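Local coordinates for protein Non-sulfated chondroitin lyase E66 (Autographa californica nucleopolyhedrovirus, PDB 3VSN) that cleaves non-sulfated chondroitin as a lyase of the viral envelope and is essential for oral infection of the insect host, at residues A282-G287 / N311-P316; G302-N307 / G373-Y378. All coordinates share one frame; numbering follows the deposited sequence.

How the contacts relate
Both contacts use the long connection between helix 276-284 and strand 318-322. In contact 1 its far part, 311-316, folds back on the end of that helix; in contact 2 its middle, 302-307, runs beside 373-378, which follows strand 367-370. The centres lie about 16 Å apart; the chain joins the contacts through residues 308-310, and they do not otherwise touch. The side chain of Ile283 is about 10 Å from that of the proton donor Tyr254, and that of Ile313 about 5 Å from a bound glycerol, probably from the crystallisation liquor. In contact 2 Gly302 is about 7 Å from the side chain of Arg300, the transition-state stabiliser, and about 11 Å from that of Glu350, important for activity.

Contact 1: residues A282-G287 / N311-P316; sequences AIENVG and NFITYP
Ile283, near the C-terminal end of helix 276-284, points into 311-316 and meets three of its side chains. Its CB sits 4.1 Å from Ile313 CD1. With CG1 beside the backbone N (chi1 -58°), the CG2 methyl lies anti to that N and goes further: it packs on Ile313 CD1 and comes within 3.3 Å of Tyr315 OH. The other branch ends in CD1, which meets Phe312 CD2 at 3.9 Å, in the plane of the ring and at its edge. Phe312 also stacks with Tyr259, just beyond helix 253-258. The protein combines an alpha/alpha toroid with a beta-sandwich part, and here a helix end is packed against the loop leading into strand 318-322, first of an antiparallel sheet. Ile313 reaches across at about a right angle to Glu284, and Ile313 CD1 is 3.4 Å from Glu284 CG, while Ile313 CG1 lies over the centre of the Tyr315 ring. That ring brings Tyr315 CE2 to 3.3 Å from Gly287 C, and its hydroxyl bonds Ile309 O. Beyond CG the extended Glu284 chain lays its carboxylate by Pro316, where Glu284 OE2 is 3.6 Å from Pro316 CD. A water donates to both Glu284 OE2 and Thr314 O, while Glu284 OE1 forms a salt bridge with Arg281.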
# COMPACT_ATOMS: atom_id res chain seq x y z
N ALA A 282 -4.52 -9.44 -0.52
CA ALA A 282 -3.74 -8.42 0.19
C ALA A 282 -3.37 -7.24 -0.71
O ALA A 282 -3.40 -6.09 -0.27
CB ALA A 282 -2.49 -9.04 0.80
N ILE A 283 -3.02 -7.54 -1.95
CA ILE A 283 -2.66 -6.50 -2.92
C ILE A 283 -3.91 -5.76 -3.40
O ILE A 283 -3.91 -4.53 -3.48
CB ILE A 283 -1.83 -7.07 -4.10
CG1 ILE A 283 -0.54 -7.75 -3.60
CG2 ILE A 283 -1.53 -5.99 -5.14
CD1 ILE A 283 0.40 -6.87 -2.79
N GLU A 284 -4.99 -6.50 -3.68
CA GLU A 284 -6.28 -5.88 -4.03
C GLU A 284 -6.74 -4.92 -2.94
O GLU A 284 -7.28 -3.85 -3.23
CB GLU A 284 -7.36 -6.95 -4.24
CG GLU A 284 -7.17 -7.81 -5.47
CD GLU A 284 -8.26 -8.85 -5.64
OE1 GLU A 284 -9.06 -9.06 -4.70
OE2 GLU A 284 -8.31 -9.47 -6.72
N ASN A 285 -6.51 -5.31 -1.69
CA ASN A 285 -6.97 -4.53 -0.54
C ASN A 285 -6.34 -3.14 -0.39
O ASN A 285 -6.90 -2.29 0.30
CB ASN A 285 -6.81 -5.33 0.76
CG ASN A 285 -7.93 -6.32 0.98
OD1 ASN A 285 -8.95 -6.29 0.29
ND2 ASN A 285 -7.76 -7.21 1.96
N VAL A 286 -5.19 -2.91 -1.02
CA VAL A 286 -4.48 -1.62 -0.85
C VAL A 286 -3.99 -0.95 -2.15
O VAL A 286 -3.79 0.26 -2.17
CB VAL A 286 -3.30 -1.71 0.16
CG1 VAL A 286 -3.76 -2.25 1.51
CG2 VAL A 286 -2.15 -2.55 -0.40
N GLY A 287 -3.79 -1.73 -3.20
CA GLY A 287 -3.14 -1.22 -4.41
C GLY A 287 -4.07 -0.74 -5.50
O GLY A 287 -5.29 -0.75 -5.34
N ASN A 311 1.82 -3.63 -11.12
CA ASN A 311 2.16 -4.76 -11.99
C ASN A 311 2.06 -6.12 -11.31
O ASN A 311 2.34 -7.15 -11.93
CB ASN A 311 3.57 -4.57 -12.58
CG ASN A 311 3.72 -3.25 -13.31
OD1 ASN A 311 2.82 -2.82 -14.03
ND2 ASN A 311 4.87 -2.60 -13.13
N PHE A 312 1.68 -6.13 -10.04
CA PHE A 312 1.64 -7.38 -9.27
C PHE A 312 0.50 -8.30 -9.69
O PHE A 312 0.67 -9.52 -9.78
CB PHE A 312 1.54 -7.11 -7.76
CG PHE A 312 2.81 -6.62 -7.12
CD1 PHE A 312 3.99 -6.46 -7.85
CD2 PHE A 312 2.84 -6.35 -5.76
CE1 PHE A 312 5.16 -6.01 -7.24
CE2 PHE A 312 4.00 -5.91 -5.14
CZ PHE A 312 5.16 -5.74 -5.88
N ILE A 313 -0.67 -7.70 -9.93
CA ILE A 313 -1.90 -8.42 -10.24
C ILE A 313 -2.72 -7.65 -11.26
O ILE A 313 -2.43 -6.49 -11.56
CB ILE A 313 -2.76 -8.67 -8.98
CG1 ILE A 313 -3.20 -7.34 -8.35
CG2 ILE A 313 -2.02 -9.53 -7.96
CD1 ILE A 313 -4.30 -7.48 -7.32
N THR A 314 -3.74 -8.30 -11.82
CA THR A 314 -4.80 -7.61 -12.55
C THR A 314 -5.87 -7.25 -11.52
O THR A 314 -6.43 -8.13 -10.86
CB THR A 314 -5.40 -8.49 -13.66
OG1 THR A 314 -4.40 -8.78 -14.63
CG2 THR A 314 -6.56 -7.76 -14.36
N TYR A 315 -6.13 -5.95 -11.39
CA TYR A 315 -7.03 -5.44 -10.36
C TYR A 315 -8.48 -5.41 -10.83
O TYR A 315 -8.76 -4.91 -11.92
CB TYR A 315 -6.63 -4.01 -9.98
CG TYR A 315 -5.33 -3.87 -9.22
CD1 TYR A 315 -4.10 -3.84 -9.88
CD2 TYR A 315 -5.33 -3.73 -7.83
CE1 TYR A 315 -2.91 -3.69 -9.18
CE2 TYR A 315 -4.15 -3.58 -7.12
CZ TYR A 315 -2.94 -3.56 -7.80
OH TYR A 315 -1.77 -3.40 -7.09
N PRO A 316 -9.41 -5.94 -10.01
CA PRO A 316 -10.83 -5.82 -10.33
C PRO A 316 -11.38 -4.44 -9.95
O PRO A 316 -10.81 -3.76 -9.10
CB PRO A 316 -11.48 -6.90 -9.46
CG PRO A 316 -10.58 -6.99 -8.27
CD PRO A 316 -9.19 -6.70 -8.76
O HOH W 1 -6.61 -9.97 -8.88

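Contact 2: residues G302-N307 / G373-Y378; sequences GTLYSN and GRIINY
The amide of Asn377 meets Thr303 and Leu304 with both of its ends. Its ND2 donates to Thr303 OG1 over 2.9 Å, nearly straight at 169° and with the acceptor exactly in the amide plane. Its OD1 takes the backbone N-H of Leu304 at 3.0 Å, the donor tilted 28° from the carbonyl plane. These two bonds set the rotation of the amide, and a bent one from Tyr378 N to OD1, arriving from the opposite face and well above the plane, adds to them. Thr303 OG1, placed anti to its own nitrogen, accepts a second N-H from Tyr305, two residues on. A water donates to Gly302 O and Tyr378 O, bridging the backbones beside this network.

Farther out the contact turns apolar. The Leu304 side chain runs antiparallel alongside that of Asn377, and Leu304 CD1 is 3.5 Å from Asn377 OD1. Leu304 CG and CD2 each come to 3.7 Å from Tyr378 CE2, the two side chains crossing at about a right angle. The edge of the Tyr378 ring, near its plane, receives Gly302 O and Thr303 CA; its hydroxyl bonds Glu386. Both Leu304 and Tyr378 also lean on Trp369 of strand 367-370. Ile375 packs against Tyr305: Ile375 CG2 is 3.8 Å from Tyr305 CD1 and Ile375 CD1 3.8 Å from Tyr305 CE1. The same CG2 methyl touches Leu304 CD1.

Residues 302-305 and 375-378 run nearly antiparallel, 167° apart, but neither is a strand; across them the Asn377 amide makes the direct hydrogen bonds. At Thr303 the hydroxyl that accepts the Tyr305 N-H closes an ST turn, in the same long loop that carries the transition-state stabiliser Arg300, two residues before Gly302.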
# COMPACT_ATOMS: atom_id res chain seq x y z
N GLY A 302 6.25 8.60 4.24
CA GLY A 302 4.97 9.11 3.78
C GLY A 302 4.93 9.11 2.27
O GLY A 302 5.49 10.01 1.63
N THR A 303 4.29 8.10 1.71
CA THR A 303 4.23 7.92 0.26
C THR A 303 2.90 7.31 -0.17
O THR A 303 2.33 6.48 0.55
CB THR A 303 5.42 7.06 -0.25
OG1 THR A 303 5.30 6.86 -1.66
CG2 THR A 303 5.46 5.69 0.45
N LEU A 304 2.41 7.73 -1.33
CA LEU A 304 1.18 7.18 -1.90
C LEU A 304 1.43 6.38 -3.18
O LEU A 304 0.50 6.08 -3.92
CB LEU A 304 0.14 8.28 -2.15
CG LEU A 304 0.50 9.58 -2.89
CD1 LEU A 304 1.09 9.36 -4.28
CD2 LEU A 304 -0.71 10.49 -2.97
N TYR A 305 2.69 6.04 -3.44
CA TYR A 305 3.05 5.44 -4.73
C TYR A 305 4.10 4.35 -4.61
O TYR A 305 5.05 4.46 -3.84
CB TYR A 305 3.53 6.54 -5.69
CG TYR A 305 3.96 6.04 -7.06
CD1 TYR A 305 3.02 5.65 -8.01
CD2 TYR A 305 5.31 5.98 -7.41
CE1 TYR A 305 3.41 5.20 -9.26
CE2 TYR A 305 5.71 5.54 -8.66
CZ TYR A 305 4.76 5.15 -9.58
OH TYR A 305 5.15 4.71 -10.82
N SER A 306 3.89 3.29 -5.39
CA SER A 306 4.89 2.24 -5.61
C SER A 306 4.99 2.04 -7.12
O SER A 306 3.97 1.88 -7.79
CB SER A 306 4.47 0.94 -4.93
OG SER A 306 5.23 -0.16 -5.43
N ASN A 307 6.21 2.03 -7.65
CA ASN A 307 6.38 1.86 -9.09
C ASN A 307 6.28 0.40 -9.56
O ASN A 307 6.46 0.13 -10.75
CB ASN A 307 7.65 2.56 -9.60
CG ASN A 307 8.93 1.97 -9.03
OD1 ASN A 307 8.94 0.90 -8.43
ND2 ASN A 307 10.04 2.68 -9.23
N GLY A 373 -5.51 11.41 -13.02
CA GLY A 373 -4.81 12.56 -12.45
C GLY A 373 -3.31 12.38 -12.42
O GLY A 373 -2.79 11.30 -12.69
N ARG A 374 -2.59 13.46 -12.10
CA ARG A 374 -1.15 13.39 -11.89
C ARG A 374 -0.87 12.68 -10.57
O ARG A 374 -1.54 12.95 -9.57
CB ARG A 374 -0.53 14.79 -11.86
CG ARG A 374 -0.36 15.46 -13.21
CD ARG A 374 0.64 16.62 -13.12
NE ARG A 374 0.49 17.65 -14.16
CZ ARG A 374 -0.66 18.18 -14.58
NH1 ARG A 374 -1.82 17.81 -14.06
NH2 ARG A 374 -0.65 19.11 -15.53
N ILE A 375 0.10 11.78 -10.56
CA ILE A 375 0.53 11.17 -9.31
C ILE A 375 1.54 12.12 -8.64
O ILE A 375 2.72 12.12 -8.97
CB ILE A 375 1.11 9.75 -9.49
CG1 ILE A 375 0.07 8.83 -10.14
CG2 ILE A 375 1.55 9.18 -8.14
CD1 ILE A 375 0.58 7.46 -10.55
N ILE A 376 1.03 12.93 -7.73
CA ILE A 376 1.86 13.86 -6.97
C ILE A 376 2.15 13.22 -5.63
O ILE A 376 1.23 13.05 -4.82
CB ILE A 376 1.15 15.22 -6.76
CG1 ILE A 376 0.68 15.80 -8.10
CG2 ILE A 376 2.05 16.19 -6.00
CD1 ILE A 376 -0.28 16.96 -7.98
N ASN A 377 3.40 12.83 -5.40
CA ASN A 377 3.77 12.21 -4.13
C ASN A 377 4.17 13.26 -3.11
O ASN A 377 4.48 14.40 -3.48
CB ASN A 377 4.89 11.17 -4.32
CG ASN A 377 4.78 10.00 -3.35
OD1 ASN A 377 3.96 10.01 -2.43
ND2 ASN A 377 5.62 8.99 -3.56
N TYR A 378 4.15 12.89 -1.84
CA TYR A 378 4.48 13.82 -0.75
C TYR A 378 5.97 14.09 -0.66
O TYR A 378 6.79 13.28 -1.09
CB TYR A 378 3.96 13.29 0.59
CG TYR A 378 2.49 12.91 0.56
CD1 TYR A 378 1.50 13.89 0.67
CD2 TYR A 378 2.10 11.58 0.42
CE1 TYR A 378 0.15 13.54 0.63
CE2 TYR A 378 0.76 11.23 0.38
CZ TYR A 378 -0.21 12.21 0.49
OH TYR A 378 -1.53 11.87 0.45
O HOH W 2 6.89 10.54 -0.80